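Local atomic coordinates of telomerase reverse transcriptase (Candida albicans SC5314, PDB entry 6ZDQ), a protein that probably extends chromosome ends as the reverse transcriptase subunit of telomerase, copying a template within the enzyme's RNA component into telomeric DNA repeats. Residues I222-K233 with I244-L255. Numbering follows the deposited sequence.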
ATOM      1  N   ILE A 222      16.149  30.284  -2.163  1.00150.28           N
ATOM      2  CA  ILE A 222      16.351  28.987  -2.801  1.00150.82           C
ATOM      3  C   ILE A 222      15.140  28.592  -3.633  1.00152.10           C
ATOM      4  O   ILE A 222      15.244  27.709  -4.495  1.00157.28           O
ATOM      5  CB  ILE A 222      16.656  27.893  -1.762  1.00151.43           C
ATOM      6  CG1 ILE A 222      17.397  26.722  -2.411  1.00142.99           C
ATOM      7  CG2 ILE A 222      15.371  27.387  -1.128  1.00137.06           C
ATOM      8  CD1 ILE A 222      18.762  27.081  -2.950  1.00141.52           C
ATOM      9  N   GLN A 223      13.989  29.228  -3.390  1.00150.08           N
ATOM     10  CA  GLN A 223      12.773  28.910  -4.132  1.00145.72           C
ATOM     11  C   GLN A 223      12.900  29.270  -5.607  1.00155.19           C
ATOM     12  O   GLN A 223      12.226  28.668  -6.451  1.00163.48           O
ATOM     13  CB  GLN A 223      11.584  29.637  -3.497  1.00155.83           C
ATOM     14  CG  GLN A 223      10.217  29.103  -3.889  1.00137.92           C
ATOM     15  CD  GLN A 223       9.100  29.706  -3.053  1.00137.10           C
ATOM     16  OE1 GLN A 223       9.347  30.511  -2.155  1.00121.48           O
ATOM     17  NE2 GLN A 223       7.862  29.316  -3.344  1.00129.63           N
ATOM     18  N   ARG A 224      13.752  30.242  -5.940  1.00161.84           N
ATOM     19  CA  ARG A 224      13.922  30.657  -7.328  1.00168.24           C
ATOM     20  C   ARG A 224      14.705  29.650  -8.164  1.00178.05           C
ATOM     21  O   ARG A 224      14.790  29.825  -9.385  1.00177.19           O
ATOM     22  CB  ARG A 224      14.617  32.018  -7.396  1.00172.60           C
ATOM     23  CG  ARG A 224      16.102  31.973  -7.080  1.00172.35           C
ATOM     24  CD  ARG A 224      16.829  33.149  -7.709  1.00178.75           C
ATOM     25  NE  ARG A 224      16.578  33.233  -9.147  1.00205.85           N
ATOM     26  CZ  ARG A 224      17.255  32.551 -10.067  1.00198.31           C
ATOM     27  NH1 ARG A 224      18.231  31.730  -9.704  1.00186.96           N
ATOM     28  NH2 ARG A 224      16.956  32.693 -11.351  1.00182.44           N
ATOM     29  N   GLU A 225      15.277  28.619  -7.552  1.00162.49           N
ATOM     30  CA  GLU A 225      16.038  27.608  -8.271  1.00153.10           C
ATOM     31  C   GLU A 225      15.156  26.405  -8.577  1.00152.23           C
ATOM     32  O   GLU A 225      14.281  26.037  -7.790  1.00149.00           O
ATOM     33  CB  GLU A 225      17.259  27.162  -7.462  1.00136.26           C
ATOM     34  CG  GLU A 225      18.213  28.284  -7.088  1.00156.22           C
ATOM     35  CD  GLU A 225      19.421  27.792  -6.310  1.00145.01           C
ATOM     36  OE1 GLU A 225      19.591  26.560  -6.184  1.00133.14           O
ATOM     37  OE2 GLU A 225      20.199  28.638  -5.821  1.00136.99           O
ATOM     38  N   GLN A 226      15.395  25.792  -9.735  1.00154.31           N
ATOM     39  CA  GLN A 226      14.638  24.616 -10.158  1.00157.69           C
ATOM     40  C   GLN A 226      15.361  23.373  -9.653  1.00141.73           C
ATOM     41  O   GLN A 226      16.381  22.955 -10.209  1.00138.77           O
ATOM     42  CB  GLN A 226      14.459  24.598 -11.672  1.00161.92           C
ATOM     43  CG  GLN A 226      15.695  24.983 -12.466  1.00145.30           C
ATOM     44  CD  GLN A 226      15.452  24.924 -13.959  1.00164.42           C
ATOM     45  OE1 GLN A 226      14.368  24.544 -14.404  1.00154.57           O
ATOM     46  NE2 GLN A 226      16.457  25.301 -14.740  1.00158.97           N
ATOM     47  N   LEU A 227      14.834  22.788  -8.589  1.00124.72           N
ATOM     48  CA  LEU A 227      15.373  21.610  -7.933  1.00123.20           C
ATOM     49  C   LEU A 227      14.238  20.653  -7.642  1.00120.28           C
ATOM     50  O   LEU A 227      13.064  21.054  -7.619  1.00126.51           O
ATOM     51  CB  LEU A 227      16.088  21.986  -6.625  1.00129.10           C
ATOM     52  CG  LEU A 227      17.255  22.965  -6.729  1.00125.61           C
ATOM     53  CD1 LEU A 227      17.790  23.291  -5.346  1.00124.95           C
ATOM     54  CD2 LEU A 227      18.349  22.388  -7.611  1.00127.84           C
ATOM     55  N   PRO A 228      14.531  19.371  -7.424  1.00119.59           N
ATOM     56  CA  PRO A 228      13.478  18.435  -7.013  1.00122.39           C
ATOM     57  C   PRO A 228      12.836  18.890  -5.710  1.00117.67           C
ATOM     58  O   PRO A 228      13.519  19.128  -4.711  1.00139.61           O
ATOM     59  CB  PRO A 228      14.224  17.108  -6.847  1.00139.36           C
ATOM     60  CG  PRO A 228      15.424  17.243  -7.725  1.00144.74           C
ATOM     61  CD  PRO A 228      15.819  18.687  -7.651  1.00120.93           C
ATOM     62  N   CYS A 229      11.511  19.011  -5.727  1.00116.28           N
ATOM     63  CA  CYS A 229      10.775  19.572  -4.603  1.00127.71           C
ATOM     64  C   CYS A 229       9.701  18.595  -4.149  1.00108.27           C
ATOM     65  O   CYS A 229       8.888  18.138  -4.960  1.00130.32           O
ATOM     66  CB  CYS A 229      10.144  20.917  -4.976  1.00111.63           C
ATOM     67  SG  CYS A 229       9.525  21.853  -3.562  1.00160.91           S
ATOM     68  N   GLY A 230       9.699  18.284  -2.856  1.00129.02           N
ATOM     69  CA  GLY A 230       8.679  17.430  -2.281  1.00123.01           C
ATOM     70  C   GLY A 230       7.947  18.097  -1.134  1.00138.43           C
ATOM     71  O   GLY A 230       8.158  19.283  -0.864  1.00151.65           O
ATOM     72  N   LYS A 231       7.085  17.348  -0.449  1.00143.30           N
ATOM     73  CA  LYS A 231       6.297  17.870   0.663  1.00115.07           C
ATOM     74  C   LYS A 231       6.475  16.942   1.855  1.00107.19           C
ATOM     75  O   LYS A 231       6.112  15.764   1.788  1.00120.06           O
ATOM     76  CB  LYS A 231       4.819  17.996   0.278  1.00112.09           C
ATOM     77  CG  LYS A 231       4.103  19.178   0.920  1.00127.53           C
ATOM     78  CD  LYS A 231       2.944  19.666   0.056  1.00123.10           C
ATOM     79  CE  LYS A 231       1.772  18.696   0.070  1.00120.57           C
ATOM     80  NZ  LYS A 231       1.062  18.702   1.379  1.00128.72           N
ATOM     81  N   ILE A 232       7.041  17.472   2.939  1.00102.05           N
ATOM     82  CA  ILE A 232       7.328  16.661   4.117  1.00127.02           C
ATOM     83  C   ILE A 232       6.023  16.313   4.824  1.00107.74           C
ATOM     84  O   ILE A 232       5.241  17.198   5.187  1.00100.37           O
ATOM     85  CB  ILE A 232       8.296  17.388   5.059  1.00120.42           C
ATOM     86  CG1 ILE A 232       9.622  17.655   4.344  1.00113.55           C
ATOM     87  CG2 ILE A 232       8.520  16.577   6.327  1.00100.03           C
ATOM     88  CD1 ILE A 232      10.654  18.347   5.205  1.00111.25           C
ATOM     89  N   LYS A 233       5.784  15.017   5.014  1.00 98.53           N
ATOM     90  CA  LYS A 233       4.617  14.522   5.728  1.00104.22           C
ATOM     91  C   LYS A 233       5.046  13.446   6.718  1.00111.15           C
ATOM     92  O   LYS A 233       6.140  12.885   6.622  1.00119.88           O
ATOM     93  CB  LYS A 233       3.561  13.970   4.759  1.00106.81           C
ATOM     94  CG  LYS A 233       2.986  15.014   3.812  1.00101.19           C
ATOM     95  CD  LYS A 233       1.933  14.412   2.893  1.00131.62           C
ATOM     96  CE  LYS A 233       1.347  15.460   1.957  1.00137.71           C
ATOM     97  NZ  LYS A 233       0.340  14.885   1.020  1.00131.15           N
ATOM     98  N   ILE A 244       8.384  11.048   5.407  1.00 99.16           N
ATOM     99  CA  ILE A 244       8.463  10.800   3.977  1.00100.38           C
ATOM    100  C   ILE A 244       8.293  12.126   3.248  1.00110.44           C
ATOM    101  O   ILE A 244       7.855  13.130   3.818  1.00 98.69           O
ATOM    102  CB  ILE A 244       7.415   9.773   3.500  1.00 98.63           C
ATOM    103  CG1 ILE A 244       5.997  10.263   3.808  1.00 98.49           C
ATOM    104  CG2 ILE A 244       7.669   8.417   4.141  1.00100.41           C
ATOM    105  CD1 ILE A 244       5.258  10.804   2.601  1.00 96.23           C
ATOM    106  N   CYS A 245       8.652  12.119   1.968  1.00110.34           N
ATOM    107  CA  CYS A 245       8.570  13.304   1.125  1.00100.59           C
ATOM    108  C   CYS A 245       7.867  12.927  -0.168  1.00100.48           C
ATOM    109  O   CYS A 245       8.331  12.039  -0.891  1.00117.83           O
ATOM    110  CB  CYS A 245       9.964  13.870   0.844  1.00102.50           C
ATOM    111  SG  CYS A 245       9.991  15.626   0.439  1.00114.16           S
ATOM    112  N   VAL A 246       6.753  13.588  -0.454  1.00 99.45           N
ATOM    113  CA  VAL A 246       5.953  13.318  -1.645  1.00106.46           C
ATOM    114  C   VAL A 246       6.275  14.394  -2.687  1.00119.78           C
ATOM    115  O   VAL A 246       6.032  15.578  -2.423  1.00119.77           O
ATOM    116  CB  VAL A 246       4.450  13.284  -1.331  1.00 97.49           C
ATOM    117  CG1 VAL A 246       4.061  11.920  -0.787  1.00106.74           C
ATOM    118  CG2 VAL A 246       4.081  14.371  -0.332  1.00112.09           C
ATOM    119  N   PRO A 247       6.826  14.028  -3.841  1.00129.01           N
ATOM    120  CA  PRO A 247       7.150  15.043  -4.856  1.00134.44           C
ATOM    121  C   PRO A 247       5.904  15.780  -5.324  1.00123.23           C
ATOM    122  O   PRO A 247       4.900  15.167  -5.696  1.00141.46           O
ATOM    123  CB  PRO A 247       7.783  14.222  -5.987  1.00110.48           C
ATOM    124  CG  PRO A 247       8.243  12.955  -5.334  1.00105.71           C
ATOM    125  CD  PRO A 247       7.244  12.679  -4.254  1.00103.28           C
ATOM    126  N   ILE A 248       5.975  17.108  -5.300  1.00128.79           N
ATOM    127  CA  ILE A 248       4.874  17.941  -5.765  1.00143.79           C
ATOM    128  C   ILE A 248       4.868  17.973  -7.287  1.00123.63           C
ATOM    129  O   ILE A 248       5.912  17.861  -7.940  1.00118.47           O
ATOM    130  CB  ILE A 248       4.970  19.362  -5.172  1.00136.97           C
ATOM    131  CG1 ILE A 248       6.262  20.045  -5.621  1.00132.09           C
ATOM    132  CG2 ILE A 248       4.883  19.313  -3.654  1.00126.24           C
ATOM    133  CD1 ILE A 248       6.383  21.476  -5.157  1.00131.61           C
ATOM    134  N   LYS A 249       3.678  18.123  -7.859  1.00122.30           N
ATOM    135  CA  LYS A 249       3.515  18.147  -9.313  1.00122.53           C
ATOM    136  C   LYS A 249       3.612  19.567  -9.864  1.00127.57           C
ATOM    137  O   LYS A 249       2.730  20.048 -10.574  1.00123.63           O
ATOM    138  CB  LYS A 249       2.191  17.495  -9.693  1.00121.54           C
ATOM    139  CG  LYS A 249       2.055  16.062  -9.199  1.00110.15           C
ATOM    140  CD  LYS A 249       0.768  15.415  -9.684  1.00121.57           C
ATOM    141  CE  LYS A 249       0.668  13.973  -9.212  1.00109.12           C
ATOM    142  NZ  LYS A 249      -0.543  13.294  -9.747  1.00132.52           N
ATOM    143  N   ARG A 250       4.710  20.241  -9.535  1.00126.06           N
ATOM    144  CA  ARG A 250       4.981  21.604  -9.981  1.00124.68           C
ATOM    145  C   ARG A 250       6.446  21.902  -9.680  1.00118.97           C
ATOM    146  O   ARG A 250       7.185  21.044  -9.189  1.00115.85           O
ATOM    147  CB  ARG A 250       4.045  22.610  -9.307  1.00133.86           C
ATOM    148  CG  ARG A 250       4.151  22.633  -7.791  1.00131.02           C
ATOM    149  CD  ARG A 250       2.811  22.940  -7.139  1.00138.11           C
ATOM    150  NE  ARG A 250       2.305  24.263  -7.490  1.00138.48           N
ATOM    151  CZ  ARG A 250       1.178  24.780  -7.011  1.00153.26           C
ATOM    152  NH1 ARG A 250       0.439  24.084  -6.159  1.00161.16           N
ATOM    153  NH2 ARG A 250       0.790  25.992  -7.382  1.00160.42           N
ATOM    154  N   SER A 251       6.860  23.129  -9.975  1.00118.41           N
ATOM    155  CA  SER A 251       8.229  23.565  -9.747  1.00125.70           C
ATOM    156  C   SER A 251       8.328  24.365  -8.451  1.00141.48           C
ATOM    157  O   SER A 251       7.325  24.759  -7.851  1.00140.05           O
ATOM    158  CB  SER A 251       8.738  24.392 -10.931  1.00123.02           C
ATOM    159  OG  SER A 251       7.962  25.561 -11.117  1.00131.84           O
ATOM    160  N   LEU A 252       9.571  24.591  -8.015  1.00143.54           N
ATOM    161  CA  LEU A 252       9.809  25.355  -6.793  1.00129.03           C
ATOM    162  C   LEU A 252       9.307  26.789  -6.926  1.00134.84           C
ATOM    163  O   LEU A 252       8.663  27.322  -6.014  1.00138.82           O
ATOM    164  CB  LEU A 252      11.300  25.334  -6.449  1.00117.16           C
ATOM    165  CG  LEU A 252      11.716  24.542  -5.209  1.00115.41           C
ATOM    166  CD1 LEU A 252      13.231  24.473  -5.099  1.00118.48           C
ATOM    167  CD2 LEU A 252      11.118  25.160  -3.956  1.00134.82           C
ATOM    168  N   LYS A 253       9.590  27.430  -8.064  1.00152.07           N
ATOM    169  CA  LYS A 253       9.232  28.836  -8.241  1.00150.60           C
ATOM    170  C   LYS A 253       7.723  29.048  -8.196  1.00149.83           C
ATOM    171  O   LYS A 253       7.240  29.989  -7.556  1.00158.92           O
ATOM    172  CB  LYS A 253       9.800  29.360  -9.562  1.00158.86           C
ATOM    173  CG  LYS A 253      11.306  29.580  -9.559  1.00154.97           C
ATOM    174  CD  LYS A 253      11.784  30.209 -10.861  1.00143.05           C
ATOM    175  CE  LYS A 253      12.001  29.162 -11.942  1.00152.71           C
ATOM    176  NZ  LYS A 253      13.166  28.286 -11.633  1.00156.16           N
ATOM    177  N   LEU A 254       6.964  28.189  -8.872  1.00165.15           N
ATOM    178  CA  LEU A 254       5.529  28.382  -9.043  1.00165.06           C
ATOM    179  C   LEU A 254       4.705  27.853  -7.874  1.00166.40           C
ATOM    180  O   LEU A 254       3.483  28.031  -7.868  1.00189.03           O
ATOM    181  CB  LEU A 254       5.069  27.722 -10.351  1.00165.58           C
ATOM    182  CG  LEU A 254       5.337  28.440 -11.684  1.00176.61           C
ATOM    183  CD1 LEU A 254       6.825  28.563 -12.001  1.00167.22           C
ATOM    184  CD2 LEU A 254       4.612  27.741 -12.828  1.00183.25           C
ATOM    185  N   LEU A 255       5.340  27.213  -6.898  1.00150.43           N
ATOM    186  CA  LEU A 255       4.654  26.655  -5.744  1.00160.14           C
ATOM    187  C   LEU A 255       4.036  27.765  -4.890  1.00171.15           C
ATOM    188  O   LEU A 255       4.331  28.954  -5.049  1.00169.50           O
ATOM    189  CB  LEU A 255       5.641  25.819  -4.920  1.00143.73           C
ATOM    190  CG  LEU A 255       5.273  25.177  -3.577  1.00164.43           C
ATOM    191  CD1 LEU A 255       4.190  24.121  -3.746  1.00164.83           C
ATOM    192  CD2 LEU A 255       6.505  24.594  -2.903  1.00152.80           C
TER
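Lys233 and Ile244 exchange two nearly straight backbone hydrogen bonds, from Lys233 N to Ile244 O (3.0 Å, 175°) and from Ile244 N to Lys233 O. Two residues farther from the hairpin turn, Val246 N donates to Lys231 O at 3.2 Å, while the return bond from Lys231 N to Val246 O is weak, being bent to 128°. The pairing ends where Ile248 N reaches Cys229 O (3.1 Å).

On the face carrying Lys231, Lys233, Ile244 and Val246, the extended Lys233 chain crosses the Val246 side chain at about a right angle, laying CE 3.7 Å from CG2. On the opposite face, with Ile232 and Cys245, the Cys245 SG lies against the CA of Gly230.

At the start of strand 229-236, apolar groups from the loop after strand 241-247 gather round Cys229. A chi1 of -167° turns its SG toward the Ile248 and Leu252 side chains, where it meets Ile248 CD1 at 3.5 Å and Leu252 CD2 at 3.7 Å, with Leu255 CD2 a little farther off. Leu252 CD1 fits against Leu227 CB, and Leu448 of strand 446-451 also touches Leu252.

Polar contacts of the Ile222-Glu225 type I turn complete the interface. Lys253, bent at chi3 and chi4, curls back so that NZ makes a hydrogen bond to Arg224 O (3.2 Å), from well above the carbonyl plane. Gln223 NE2 makes a weak bond to Leu252 O.

Backbone hydrogen bonds of Gly230 with Val436 and Ser438 continue the sheet on the far side of strand 229-236. The arrangement is an antiparallel beta hairpin, strands 229-236 and 241-247, at the edge of a mixed sheet, with its flanking loops packed together beyond the open end.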